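Putative MAR1 (Leishmania donovani, PDB 1X9G) is of unknown function but belongs to the isochorismatase superfamily and has been proposed to be a ribonuclease. Local coordinates at residues T65-K70 with T91-V96. Residues are numbered along the deposited sequence; the frame is centred on the assembly and turned at random.
Sequences TEHYPK and TRFSCV
At the C-terminal edge of the parallel sheet, the end of strand 60-67 meets the loop that leaves the outermost strand 86-90, where T65 meets C95 and the ring of H67 meets F93. T65 stands in the buried part. With chi1 at 67°, T65 OG1 sits between its own backbone N and carbonyl carbon and comes 3.5 Å from C95 SG. T65 CG2 lies 3.6 Å from C95 SG. A threonine suits this place because its two branches do different work: the methyl packs on the sulfur, and the hydroxyl hydrogen-bonds D27. The small, polarisable cysteine side chain packs against T65 and also rests on L24 and V26 of strand 21-26. Two residues along the strand, the H67 ring is swung anti to the backbone N (chi1 -174°) and reaches the loop, where the carbonyl oxygen of R92 lies at its edge, near the ring plane. H67 ND1 is 3.4 Å from R92 O, and K90 NZ makes weak hydrogen bonds to both atoms. H67 and F93 meet rim to rim, planes at 27°, with CE1 of H67 3.7 Å from CD2 of F93; the flat phenyl also packs on L174 of the second subunit. Farther out, CD2 of Y68 touches the T91 methyl CG2 at 4.1 Å, and T91 OG1 hydrogen-bonds D179 of the second subunit. Within the loop, S94 OG accepts from V96 N in an ST turn that spans C95, and is also hydrogen-bonded to D127. In parallel alpha/beta folds such as that of the isochorismatase family, the C-terminal strand ends and the loops after them usually carry the active site; here the loop after strand 86-90 also packs on the second subunit.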
loop_
_atom_site.group_PDB
_atom_site.type_symbol
_atom_site.label_atom_id
_atom_site.label_comp_id
_atom_site.label_asym_id
_atom_site.label_seq_id
_atom_site.Cartn_x
_atom_site.Cartn_y
_atom_site.Cartn_z
ATOM N N THR A 65 18.487 17.719 16.178
ATOM C CA THR A 65 17.786 19.006 16.189
ATOM C C THR A 65 16.911 19.037 17.440
ATOM O O THR A 65 16.310 18.010 17.815
ATOM C CB THR A 65 16.893 19.216 14.946
ATOM O OG1 THR A 65 15.832 18.275 15.001
ATOM C CG2 THR A 65 17.642 18.991 13.678
ATOM N N GLU A 66 16.861 20.201 18.100
ATOM C CA GLU A 66 15.869 20.441 19.138
ATOM C C GLU A 66 15.021 21.579 18.635
ATOM O O GLU A 66 15.543 22.606 18.192
ATOM C CB GLU A 66 16.464 20.866 20.479
ATOM C CG GLU A 66 17.858 20.385 20.834
ATOM C CD GLU A 66 18.156 20.567 22.310
ATOM O OE1 GLU A 66 18.342 21.725 22.759
ATOM O OE2 GLU A 66 18.183 19.549 23.029
ATOM N N HIS A 67 13.715 21.393 18.750
ATOM C CA HIS A 67 12.719 22.325 18.273
ATOM C C HIS A 67 12.213 23.150 19.438
ATOM O O HIS A 67 11.828 22.590 20.459
ATOM C CB HIS A 67 11.542 21.533 17.710
ATOM C CG HIS A 67 10.511 22.382 17.062
ATOM N ND1 HIS A 67 10.608 22.784 15.747
ATOM C CD2 HIS A 67 9.372 22.926 17.549
ATOM C CE1 HIS A 67 9.557 23.521 15.443
ATOM N NE2 HIS A 67 8.798 23.632 16.522
ATOM N N TYR A 68 12.194 24.472 19.256
ATOM C CA TYR A 68 11.908 25.457 20.320
ATOM C C TYR A 68 12.245 24.931 21.730
ATOM O O TYR A 68 11.353 24.729 22.552
ATOM C CB TYR A 68 10.460 25.909 20.215
ATOM C CG TYR A 68 10.117 27.168 20.975
ATOM C CD1 TYR A 68 9.205 27.132 22.050
ATOM C CD2 TYR A 68 10.682 28.401 20.623
ATOM C CE1 TYR A 68 8.877 28.284 22.759
ATOM C CE2 TYR A 68 10.363 29.563 21.338
ATOM C CZ TYR A 68 9.456 29.494 22.399
ATOM O OH TYR A 68 9.118 30.641 23.089
ATOM N N PRO A 69 13.553 24.694 21.996
ATOM C CA PRO A 69 14.007 23.960 23.198
ATOM C C PRO A 69 13.507 24.518 24.549
ATOM O O PRO A 69 12.822 23.804 25.291
ATOM C CB PRO A 69 15.536 24.037 23.130
ATOM C CG PRO A 69 15.858 24.513 21.791
ATOM C CD PRO A 69 14.677 25.131 21.146
ATOM N N LYS A 70 13.846 25.773 24.850
ATOM C CA LYS A 70 13.507 26.405 26.136
ATOM C C LYS A 70 11.998 26.369 26.446
ATOM O O LYS A 70 11.595 25.998 27.554
ATOM C CB LYS A 70 14.076 27.838 26.215
ATOM C CG LYS A 70 13.558 28.682 27.393
ATOM C CD LYS A 70 14.172 28.279 28.762
ATOM C CE LYS A 70 13.498 29.044 29.945
ATOM N NZ LYS A 70 12.095 28.592 30.228
ATOM N N THR A 91 12.968 26.552 14.810
ATOM C CA THR A 91 11.525 26.702 14.928
ATOM C C THR A 91 10.804 26.172 13.642
ATOM O O THR A 91 9.635 25.775 13.682
ATOM C CB THR A 91 11.190 28.152 15.285
ATOM O OG1 THR A 91 11.817 29.030 14.332
ATOM C CG2 THR A 91 11.757 28.489 16.693
ATOM N N ARG A 92 11.534 26.131 12.526
ATOM C CA ARG A 92 11.101 25.453 11.317
ATOM C C ARG A 92 10.640 24.021 11.655
ATOM O O ARG A 92 11.312 23.327 12.444
ATOM C CB ARG A 92 12.236 25.477 10.302
ATOM C CG ARG A 92 12.019 24.684 9.040
ATOM C CD ARG A 92 12.546 25.453 7.857
ATOM N NE ARG A 92 11.438 26.175 7.228
ATOM C CZ ARG A 92 11.056 26.039 5.960
ATOM N NH1 ARG A 92 11.695 25.202 5.144
ATOM N NH2 ARG A 92 10.034 26.761 5.503
ATOM N N PHE A 93 9.478 23.599 11.120
ATOM C CA PHE A 93 8.972 22.241 11.427
ATOM C C PHE A 93 9.908 21.212 10.820
ATOM O O PHE A 93 10.288 20.245 11.480
ATOM C CB PHE A 93 7.509 22.017 11.035
ATOM C CG PHE A 93 6.556 22.899 11.760
ATOM C CD1 PHE A 93 5.554 23.584 11.072
ATOM C CD2 PHE A 93 6.684 23.094 13.146
ATOM C CE1 PHE A 93 4.660 24.443 11.763
ATOM C CE2 PHE A 93 5.814 23.965 13.849
ATOM C CZ PHE A 93 4.786 24.632 13.142
ATOM N N SER A 94 10.334 21.465 9.592
ATOM C CA SER A 94 11.403 20.697 8.985
ATOM C C SER A 94 12.809 20.973 9.507
ATOM O O SER A 94 13.210 22.145 9.634
ATOM C CB SER A 94 11.443 20.997 7.516
ATOM O OG SER A 94 12.595 20.393 7.003
ATOM N N CYS A 95 13.555 19.889 9.754
ATOM C CA CYS A 95 14.994 19.886 10.029
ATOM C C CYS A 95 15.887 20.562 9.005
ATOM O O CYS A 95 17.000 20.944 9.339
ATOM C CB CYS A 95 15.529 18.468 10.203
ATOM S SG CYS A 95 14.925 17.615 11.672
ATOM N N VAL A 96 15.435 20.738 7.772
ATOM C CA VAL A 96 16.286 21.407 6.779
ATOM C C VAL A 96 16.329 22.931 7.006
ATOM O O VAL A 96 15.563 23.711 6.417
ATOM C CB VAL A 96 15.921 21.009 5.332
ATOM C CG1 VAL A 96 16.962 21.534 4.344
ATOM C CG2 VAL A 96 15.787 19.464 5.229
#